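Local coordinates for protein aminodeoxyfutalosine deaminase (Deinococcus radiodurans, PDB 2IMR) that catalyses the zinc-dependent hydrolytic deamination of aminodeoxyfutalosine to futalosine in menaquinone biosynthesis, and more weakly deaminates several adenosine-type nucleosides, at residues Leu295-Val305 against Ala318-Asn329; Ala345-Thr353 against Leu383-Val394. One frame throughout, in Å; residues are numbered along the deposited sequence.

Contact 1. Residues Leu295-Val305 against Ala318-Asn329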
loop_
_atom_site.group_PDB
_atom_site.type_symbol
_atom_site.label_atom_id
_atom_site.label_comp_id
_atom_site.label_asym_id
_atom_site.label_seq_id
_atom_site.Cartn_x
_atom_site.Cartn_y
_atom_site.Cartn_z
ATOM N N LEU A 295 14.538 -8.472 6.092
ATOM C CA LEU A 295 14.627 -7.218 5.343
ATOM C C LEU A 295 15.598 -7.323 4.175
ATOM O O LEU A 295 15.598 -6.480 3.274
ATOM C CB LEU A 295 15.024 -6.057 6.264
ATOM C CG LEU A 295 14.026 -5.762 7.394
ATOM C CD1 LEU A 295 14.339 -4.424 8.027
ATOM C CD2 LEU A 295 12.599 -5.748 6.844
ATOM N N ALA A 296 16.411 -8.375 4.186
ATOM C CA ALA A 296 17.381 -8.612 3.122
ATOM C C ALA A 296 16.669 -8.810 1.788
ATOM O O ALA A 296 17.222 -8.515 0.728
ATOM C CB ALA A 296 18.224 -9.843 3.453
ATOM N N ALA A 297 15.438 -9.312 1.846
ATOM C CA ALA A 297 14.647 -9.550 0.643
ATOM C C ALA A 297 13.964 -8.269 0.139
ATOM O O ALA A 297 13.228 -8.297 -0.848
ATOM C CB ALA A 297 13.600 -10.628 0.922
ATOM N N ARG A 298 14.230 -7.153 0.815
ATOM C CA ARG A 298 13.646 -5.855 0.466
ATOM C C ARG A 298 12.122 -5.881 0.370
ATOM O O ARG A 298 11.543 -5.367 -0.592
ATOM C CB ARG A 298 14.213 -5.332 -0.858
ATOM C CG ARG A 298 15.602 -4.719 -0.772
ATOM C CD ARG A 298 15.957 -4.071 -2.101
ATOM N NE ARG A 298 15.859 -5.028 -3.199
ATOM C CZ ARG A 298 15.471 -4.720 -4.433
ATOM N NH1 ARG A 298 15.138 -3.473 -4.740
ATOM N NH2 ARG A 298 15.401 -5.666 -5.363
ATOM N N PRO A 299 11.449 -6.476 1.366
ATOM C CA PRO A 299 9.985 -6.520 1.313
ATOM C C PRO A 299 9.408 -5.125 1.522
ATOM O O PRO A 299 10.029 -4.288 2.183
ATOM C CB PRO A 299 9.634 -7.437 2.477
ATOM C CG PRO A 299 10.686 -7.064 3.493
ATOM C CD PRO A 299 11.944 -7.047 2.634
ATOM N N THR A 300 8.233 -4.873 0.955
ATOM C CA THR A 300 7.579 -3.589 1.150
ATOM C C THR A 300 6.866 -3.698 2.496
ATOM O O THR A 300 6.135 -4.657 2.745
ATOM C CB THR A 300 6.558 -3.295 0.028
ATOM O OG1 THR A 300 7.259 -3.098 -1.204
ATOM C CG2 THR A 300 5.756 -2.044 0.343
ATOM N N LEU A 301 7.099 -2.724 3.369
ATOM C CA LEU A 301 6.502 -2.724 4.697
ATOM C C LEU A 301 5.289 -1.803 4.742
ATOM O O LEU A 301 5.373 -0.627 4.381
ATOM C CB LEU A 301 7.541 -2.283 5.730
ATOM C CG LEU A 301 8.862 -3.063 5.665
ATOM C CD1 LEU A 301 9.828 -2.508 6.704
ATOM C CD2 LEU A 301 8.613 -4.557 5.899
ATOM N N VAL A 302 4.167 -2.344 5.204
ATOM C CA VAL A 302 2.917 -1.592 5.265
ATOM C C VAL A 302 2.573 -1.028 6.645
ATOM O O VAL A 302 2.785 -1.683 7.668
ATOM C CB VAL A 302 1.754 -2.473 4.774
ATOM C CG1 VAL A 302 0.467 -1.656 4.700
ATOM C CG2 VAL A 302 2.108 -3.066 3.413
ATOM N N HIS A 303 2.044 0.197 6.640
ATOM C CA HIS A 303 1.641 0.938 7.832
ATOM C C HIS A 303 2.855 1.575 8.491
ATOM O O HIS A 303 3.063 2.779 8.351
ATOM C CB HIS A 303 0.870 0.033 8.802
ATOM C CG HIS A 303 -0.438 -0.449 8.244
ATOM N ND1 HIS A 303 -1.380 0.411 7.718
ATOM C CD2 HIS A 303 -0.944 -1.696 8.098
ATOM C CE1 HIS A 303 -2.409 -0.286 7.269
ATOM N NE2 HIS A 303 -2.170 -1.567 7.486
ATOM N N MET A 304 3.646 0.784 9.211
ATOM C CA MET A 304 4.868 1.299 9.822
ATOM C C MET A 304 4.650 2.591 10.595
ATOM O O MET A 304 5.421 3.549 10.461
ATOM C CB MET A 304 5.901 1.546 8.725
ATOM C CG MET A 304 6.364 0.286 8.023
ATOM S SD MET A 304 7.409 -0.662 9.129
ATOM C CE MET A 304 8.973 0.256 8.946
ATOM N N VAL A 305 3.611 2.614 11.416
ATOM C CA VAL A 305 3.283 3.802 12.186
ATOM C C VAL A 305 4.064 3.905 13.486
ATOM O O VAL A 305 4.579 4.965 13.838
ATOM C CB VAL A 305 1.767 3.831 12.507
ATOM C CG1 VAL A 305 1.445 4.959 13.485
ATOM C CG2 VAL A 305 0.980 4.014 11.218
ATOM N N ALA A 318 18.198 -1.192 4.321
ATOM C CA ALA A 318 17.750 -2.361 3.574
ATOM C C ALA A 318 17.190 -2.016 2.198
ATOM O O ALA A 318 17.125 -2.870 1.314
ATOM C CB ALA A 318 16.705 -3.122 4.385
ATOM N N GLY A 319 16.780 -0.765 2.018
ATOM C CA GLY A 319 16.226 -0.358 0.739
ATOM C C GLY A 319 14.772 -0.782 0.573
ATOM O O GLY A 319 14.298 -0.981 -0.548
ATOM N N CYS A 320 14.065 -0.931 1.691
ATOM C CA CYS A 320 12.656 -1.323 1.661
ATOM C C CYS A 320 11.758 -0.120 1.385
ATOM O O CYS A 320 12.029 0.988 1.848
ATOM C CB CYS A 320 12.227 -1.928 3.005
ATOM S SG CYS A 320 12.956 -3.519 3.458
ATOM N N ALA A 321 10.693 -0.338 0.625
ATOM C CA ALA A 321 9.740 0.726 0.347
ATOM C C ALA A 321 8.651 0.543 1.401
ATOM O O ALA A 321 8.519 -0.539 1.968
ATOM C CB ALA A 321 9.154 0.564 -1.050
ATOM N N VAL A 322 7.886 1.591 1.679
ATOM C CA VAL A 322 6.814 1.489 2.662
ATOM C C VAL A 322 5.514 2.040 2.097
ATOM O O VAL A 322 5.523 2.967 1.285
ATOM C CB VAL A 322 7.153 2.268 3.961
ATOM C CG1 VAL A 322 8.401 1.684 4.607
ATOM C CG2 VAL A 322 7.350 3.744 3.658
ATOM N N VAL A 323 4.392 1.459 2.513
ATOM C CA VAL A 323 3.095 1.941 2.057
ATOM C C VAL A 323 2.326 2.463 3.261
ATOM O O VAL A 323 2.198 1.770 4.269
ATOM C CB VAL A 323 2.258 0.827 1.387
ATOM C CG1 VAL A 323 0.923 1.405 0.904
ATOM C CG2 VAL A 323 3.022 0.225 0.221
ATOM N N THR A 324 1.830 3.692 3.171
ATOM C CA THR A 324 1.063 4.260 4.270
ATOM C C THR A 324 -0.399 4.361 3.822
ATOM O O THR A 324 -0.670 4.632 2.655
ATOM C CB THR A 324 1.625 5.653 4.682
ATOM O OG1 THR A 324 0.850 6.200 5.758
ATOM C CG2 THR A 324 1.602 6.616 3.509
ATOM N N CYS A 325 -1.325 4.101 4.751
ATOM C CA CYS A 325 -2.769 4.157 4.497
ATOM C C CYS A 325 -3.332 5.146 5.525
ATOM O O CYS A 325 -3.802 4.758 6.596
ATOM C CB CYS A 325 -3.398 2.765 4.695
ATOM S SG CYS A 325 -2.661 1.429 3.685
ATOM N N PRO A 326 -3.284 6.448 5.206
ATOM C CA PRO A 326 -3.759 7.536 6.070
ATOM C C PRO A 326 -5.104 7.363 6.769
ATOM O O PRO A 326 -5.167 7.293 7.995
ATOM C CB PRO A 326 -3.738 8.744 5.138
ATOM C CG PRO A 326 -2.603 8.435 4.231
ATOM C CD PRO A 326 -2.843 6.981 3.909
ATOM N N ARG A 327 -6.185 7.307 6.004
ATOM C CA ARG A 327 -7.495 7.175 6.622
ATOM C C ARG A 327 -7.624 5.940 7.497
ATOM O O ARG A 327 -8.149 6.014 8.607
ATOM C CB ARG A 327 -8.582 7.195 5.549
ATOM C CG ARG A 327 -8.700 8.559 4.894
ATOM C CD ARG A 327 -9.790 8.576 3.837
ATOM N NE ARG A 327 -9.496 7.653 2.747
ATOM C CZ ARG A 327 -10.272 7.497 1.680
ATOM N NH1 ARG A 327 -11.392 8.206 1.559
ATOM N NH2 ARG A 327 -9.930 6.634 0.735
ATOM N N SER A 328 -7.139 4.805 7.003
ATOM C CA SER A 328 -7.210 3.573 7.770
ATOM C C SER A 328 -6.548 3.731 9.138
ATOM O O SER A 328 -7.115 3.328 10.154
ATOM C CB SER A 328 -6.538 2.426 7.008
ATOM O OG SER A 328 -6.597 1.226 7.760
ATOM N N ASN A 329 -5.352 4.317 9.173
ATOM C CA ASN A 329 -4.652 4.497 10.445
ATOM C C ASN A 329 -5.460 5.359 11.400
ATOM O O ASN A 329 -5.484 5.114 12.608
ATOM C CB ASN A 329 -3.286 5.153 10.242
ATOM C CG ASN A 329 -2.321 4.278 9.467
ATOM O OD1 ASN A 329 -2.516 3.067 9.333
ATOM N ND2 ASN A 329 -1.261 4.886 8.971
HETATM O O HOH W 1 10.236 -2.831 -1.008
HETATM O O HOH W 2 0.765 4.162 7.448
#

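Contact 2. Residues Ala345-Thr353 against Leu383-Val394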
loop_
_atom_site.group_PDB
_atom_site.type_symbol
_atom_site.label_atom_id
_atom_site.label_comp_id
_atom_site.label_asym_id
_atom_site.label_seq_id
_atom_site.Cartn_x
_atom_site.Cartn_y
_atom_site.Cartn_z
ATOM N N ALA A 345 14.795 10.312 5.657
ATOM C CA ALA A 345 15.692 9.157 5.641
ATOM C C ALA A 345 15.871 8.603 4.231
ATOM O O ALA A 345 16.679 7.698 4.006
ATOM C CB ALA A 345 15.161 8.064 6.570
ATOM N N GLY A 346 15.106 9.143 3.287
ATOM C CA GLY A 346 15.211 8.710 1.905
ATOM C C GLY A 346 14.496 7.417 1.567
ATOM O O GLY A 346 14.826 6.756 0.583
ATOM N N VAL A 347 13.509 7.060 2.378
ATOM C CA VAL A 347 12.740 5.843 2.158
ATOM C C VAL A 347 11.611 6.115 1.166
ATOM O O VAL A 347 10.904 7.111 1.287
ATOM C CB VAL A 347 12.142 5.334 3.488
ATOM C CG1 VAL A 347 11.327 4.068 3.246
ATOM C CG2 VAL A 347 13.263 5.071 4.485
ATOM N N GLU A 348 11.466 5.238 0.177
ATOM C CA GLU A 348 10.421 5.370 -0.835
ATOM C C GLU A 348 9.065 5.108 -0.182
ATOM O O GLU A 348 8.852 4.059 0.429
ATOM C CB GLU A 348 10.655 4.363 -1.964
ATOM C CG GLU A 348 9.597 4.376 -3.065
ATOM C CD GLU A 348 9.592 5.661 -3.869
ATOM O OE1 GLU A 348 9.280 6.727 -3.296
ATOM O OE2 GLU A 348 9.900 5.605 -5.080
ATOM N N VAL A 349 8.153 6.064 -0.318
ATOM C CA VAL A 349 6.825 5.946 0.271
ATOM C C VAL A 349 5.738 5.878 -0.797
ATOM O O VAL A 349 5.768 6.618 -1.780
ATOM C CB VAL A 349 6.532 7.149 1.199
ATOM C CG1 VAL A 349 5.150 7.008 1.832
ATOM C CG2 VAL A 349 7.598 7.236 2.282
ATOM N N ALA A 350 4.790 4.967 -0.601
ATOM C CA ALA A 350 3.671 4.793 -1.519
ATOM C C ALA A 350 2.386 4.936 -0.709
ATOM O O ALA A 350 2.402 4.837 0.520
ATOM C CB ALA A 350 3.732 3.413 -2.168
ATOM N N LEU A 351 1.275 5.166 -1.398
ATOM C CA LEU A 351 -0.010 5.321 -0.736
ATOM C C LEU A 351 -0.995 4.195 -1.027
ATOM O O LEU A 351 -1.050 3.664 -2.136
ATOM C CB LEU A 351 -0.646 6.650 -1.146
ATOM C CG LEU A 351 -0.110 7.909 -0.469
ATOM C CD1 LEU A 351 -0.502 9.137 -1.280
ATOM C CD2 LEU A 351 -0.667 7.995 0.941
ATOM N N GLY A 352 -1.775 3.849 -0.009
ATOM C CA GLY A 352 -2.789 2.817 -0.139
ATOM C C GLY A 352 -4.001 3.281 0.654
ATOM O O GLY A 352 -3.898 4.220 1.437
ATOM N N THR A 353 -5.149 2.639 0.453
ATOM C CA THR A 353 -6.360 3.003 1.177
ATOM C C THR A 353 -6.680 1.918 2.195
ATOM O O THR A 353 -7.492 2.120 3.097
ATOM C CB THR A 353 -7.582 3.089 0.232
ATOM O OG1 THR A 353 -7.796 1.805 -0.371
ATOM C CG2 THR A 353 -7.358 4.125 -0.863
ATOM N N LEU A 383 3.514 14.205 -1.869
ATOM C CA LEU A 383 2.315 13.382 -1.740
ATOM C C LEU A 383 1.851 12.849 -3.085
ATOM O O LEU A 383 1.562 11.660 -3.228
ATOM C CB LEU A 383 1.189 14.191 -1.088
ATOM C CG LEU A 383 1.506 14.808 0.276
ATOM C CD1 LEU A 383 0.330 15.644 0.754
ATOM C CD2 LEU A 383 1.817 13.700 1.277
ATOM N N VAL A 384 1.784 13.729 -4.079
ATOM C CA VAL A 384 1.345 13.323 -5.405
ATOM C C VAL A 384 2.325 12.354 -6.054
ATOM O O VAL A 384 1.919 11.343 -6.625
ATOM C CB VAL A 384 1.119 14.559 -6.302
ATOM C CG1 VAL A 384 0.752 14.137 -7.713
ATOM C CG2 VAL A 384 0.010 15.408 -5.705
ATOM N N ARG A 385 3.619 12.646 -5.959
ATOM C CA ARG A 385 4.614 11.752 -6.538
ATOM C C ARG A 385 4.491 10.368 -5.903
ATOM O O ARG A 385 4.589 9.349 -6.581
ATOM C CB ARG A 385 6.028 12.295 -6.310
ATOM C CG ARG A 385 7.104 11.313 -6.728
ATOM C CD ARG A 385 8.450 11.639 -6.107
ATOM N NE ARG A 385 9.286 10.443 -6.049
ATOM C CZ ARG A 385 9.650 9.734 -7.112
ATOM N NH1 ARG A 385 9.258 10.104 -8.324
ATOM N NH2 ARG A 385 10.390 8.642 -6.963
ATOM N N ALA A 386 4.276 10.335 -4.593
ATOM C CA ALA A 386 4.137 9.069 -3.885
ATOM C C ALA A 386 2.922 8.294 -4.389
ATOM O O ALA A 386 3.001 7.094 -4.652
ATOM C CB ALA A 386 4.004 9.320 -2.384
ATOM N N ALA A 387 1.797 8.989 -4.525
ATOM C CA ALA A 387 0.565 8.356 -4.978
ATOM C C ALA A 387 0.720 7.695 -6.337
ATOM O O ALA A 387 0.202 6.601 -6.570
ATOM C CB ALA A 387 -0.566 9.384 -5.028
ATOM N N VAL A 388 1.444 8.356 -7.232
ATOM C CA VAL A 388 1.631 7.838 -8.579
ATOM C C VAL A 388 2.908 7.023 -8.786
ATOM O O VAL A 388 2.844 5.816 -9.031
ATOM C CB VAL A 388 1.602 8.989 -9.609
ATOM C CG1 VAL A 388 1.784 8.435 -11.015
ATOM C CG2 VAL A 388 0.286 9.744 -9.499
ATOM N N LYS A 389 4.064 7.676 -8.695
ATOM C CA LYS A 389 5.330 6.983 -8.910
ATOM C C LYS A 389 5.688 6.022 -7.786
ATOM O O LYS A 389 6.119 4.900 -8.040
ATOM C CB LYS A 389 6.468 7.988 -9.101
ATOM C CG LYS A 389 7.811 7.332 -9.435
ATOM C CD LYS A 389 7.723 6.510 -10.719
ATOM C CE LYS A 389 9.056 5.857 -11.057
ATOM N NZ LYS A 389 9.016 5.118 -12.354
ATOM N N GLY A 390 5.516 6.464 -6.546
ATOM C CA GLY A 390 5.823 5.604 -5.417
ATOM C C GLY A 390 5.077 4.284 -5.521
ATOM O O GLY A 390 5.671 3.215 -5.397
ATOM N N GLY A 391 3.769 4.361 -5.759
ATOM C CA GLY A 391 2.959 3.159 -5.873
ATOM C C GLY A 391 3.347 2.272 -7.040
ATOM O O GLY A 391 3.363 1.043 -6.926
ATOM N N GLN A 392 3.651 2.894 -8.174
ATOM C CA GLN A 392 4.041 2.158 -9.367
ATOM C C GLN A 392 5.304 1.342 -9.075
ATOM O O GLN A 392 5.428 0.191 -9.495
ATOM C CB GLN A 392 4.289 3.140 -10.522
ATOM C CG GLN A 392 4.487 2.503 -11.895
ATOM C CD GLN A 392 5.864 1.894 -12.080
ATOM O OE1 GLN A 392 6.877 2.510 -11.742
ATOM N NE2 GLN A 392 5.912 0.684 -12.629
ATOM N N ARG A 393 6.236 1.933 -8.340
ATOM C CA ARG A 393 7.469 1.230 -8.024
ATOM C C ARG A 393 7.211 0.022 -7.128
ATOM O O ARG A 393 7.881 -1.006 -7.244
ATOM C CB ARG A 393 8.464 2.188 -7.371
ATOM C CG ARG A 393 8.839 3.359 -8.269
ATOM C CD ARG A 393 10.051 4.080 -7.729
ATOM N NE ARG A 393 11.220 3.209 -7.752
ATOM C CZ ARG A 393 12.266 3.340 -6.944
ATOM N NH1 ARG A 393 12.293 4.308 -6.037
ATOM N NH2 ARG A 393 13.287 2.497 -7.043
ATOM N N VAL A 394 6.229 0.144 -6.241
ATOM C CA VAL A 394 5.874 -0.940 -5.333
ATOM C C VAL A 394 5.113 -2.071 -6.025
ATOM O O VAL A 394 5.474 -3.240 -5.894
ATOM C CB VAL A 394 5.003 -0.420 -4.148
ATOM C CG1 VAL A 394 4.423 -1.590 -3.359
ATOM C CG2 VAL A 394 5.840 0.457 -3.236
HETATM O O HOH W 3 0.676 4.829 -4.250
#

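Contact 1. Residues Leu295-Val305 against Ala318-Asn329
A318 closes its helix by setting CB against CB of L295 at 3.9 Å, a methyl small enough for the leucine's stem. G319 follows with positive phi, where a side chain would press on the preceding carbonyl; the carbonyl oxygens of A318 and G319 lie against R298, A318 O the nearer at 3.2 Å from CG. C320 has SG beside its own backbone N (chi1 -67°), which puts its small sulfur 3.8 Å from CD of P299 in a buried spot. At A321 the rungs begin, its O accepting L301 N at 3.0 Å, while a water bridges A321 N, R298 O and T300 OG1. L301 O takes V323 N at 3.0 Å, and V323 O takes H303 N at 2.8 Å, nearly in line with the carbonyl. These parallel neighbours, 300-303 and 322-324, linked through helix 309-318, form a beta-alpha-beta unit of the amidohydrolase TIM barrel. Branched residues suit the strands: V322 CG1 packs on CB of L301 at 4.2 Å, and on the other face V323 CG2 meets T300 CG2 at 3.6 Å. C325 SG lies obliquely to the ring of H303, whose side chain nears the zinc. N329 divides its amide: OD1 receives a weak bond from H303 ND1, the planes 59° apart, while ND2 donates to a water shared with H303 O and T324 OG1.

Contact 2. Residues Ala345-Thr353 against Leu383-Val394
Strand 349-351 crosses helix 383-394 almost at right angles (95°), the axes 6.2 Å apart and A350 closest to G390. Glycine makes this possible: a CB on G390 would run into V349 O. The A350 methyl settles on the bare backbone of G390 and G391, and its CB meets V394 CG2 at 3.8 Å. A386 has its CB 3.3 Å from V349 O, a short approach that the small methyl suits. The end of L351 comes back toward the helix, CD1 touching CB of A387 at 3.8 Å; a water accepts from L351 N within bonding distance of A387 O. At the other end E348 has CG anti to N (chi1 178°) and bends at chi2, bringing OE2 to R393. NH1 of R393 binds OE2 at 2.9 Å from above the carboxylate plane, the two flat groups 69° apart; R385 NH2 adds a long ion pair to the same oxygen. Were E348 an alanine, R393 would probably lose its carboxylate partner and its guanidinium be freer to turn, with R385 losing its weaker pairing. Small residues thus let helix and strand lie close, while the ion pairs, on the more exposed side, probably steady the approach.

Contacts 1 and 2 share one parallel sheet, since strand 322-324 of the first lies beside strand 349-351 of the second; V322 bonds through its backbone to both E348 and A350. Both are mainly buried, but their chemistry differs. Contact 1 joins strand to strand by backbone hydrogen bonds, and its C-terminal end reaches the metal centre, where H303 touches E243, probably the proton donor, and S328 OG bonds to S358 and to D354, a zinc ligand. Contact 2 sets a helix against strand 349-351, with no direct backbone hydrogen bond between them: small residues permit the approach, and ion pairs lie at its more exposed side, farther from the zinc.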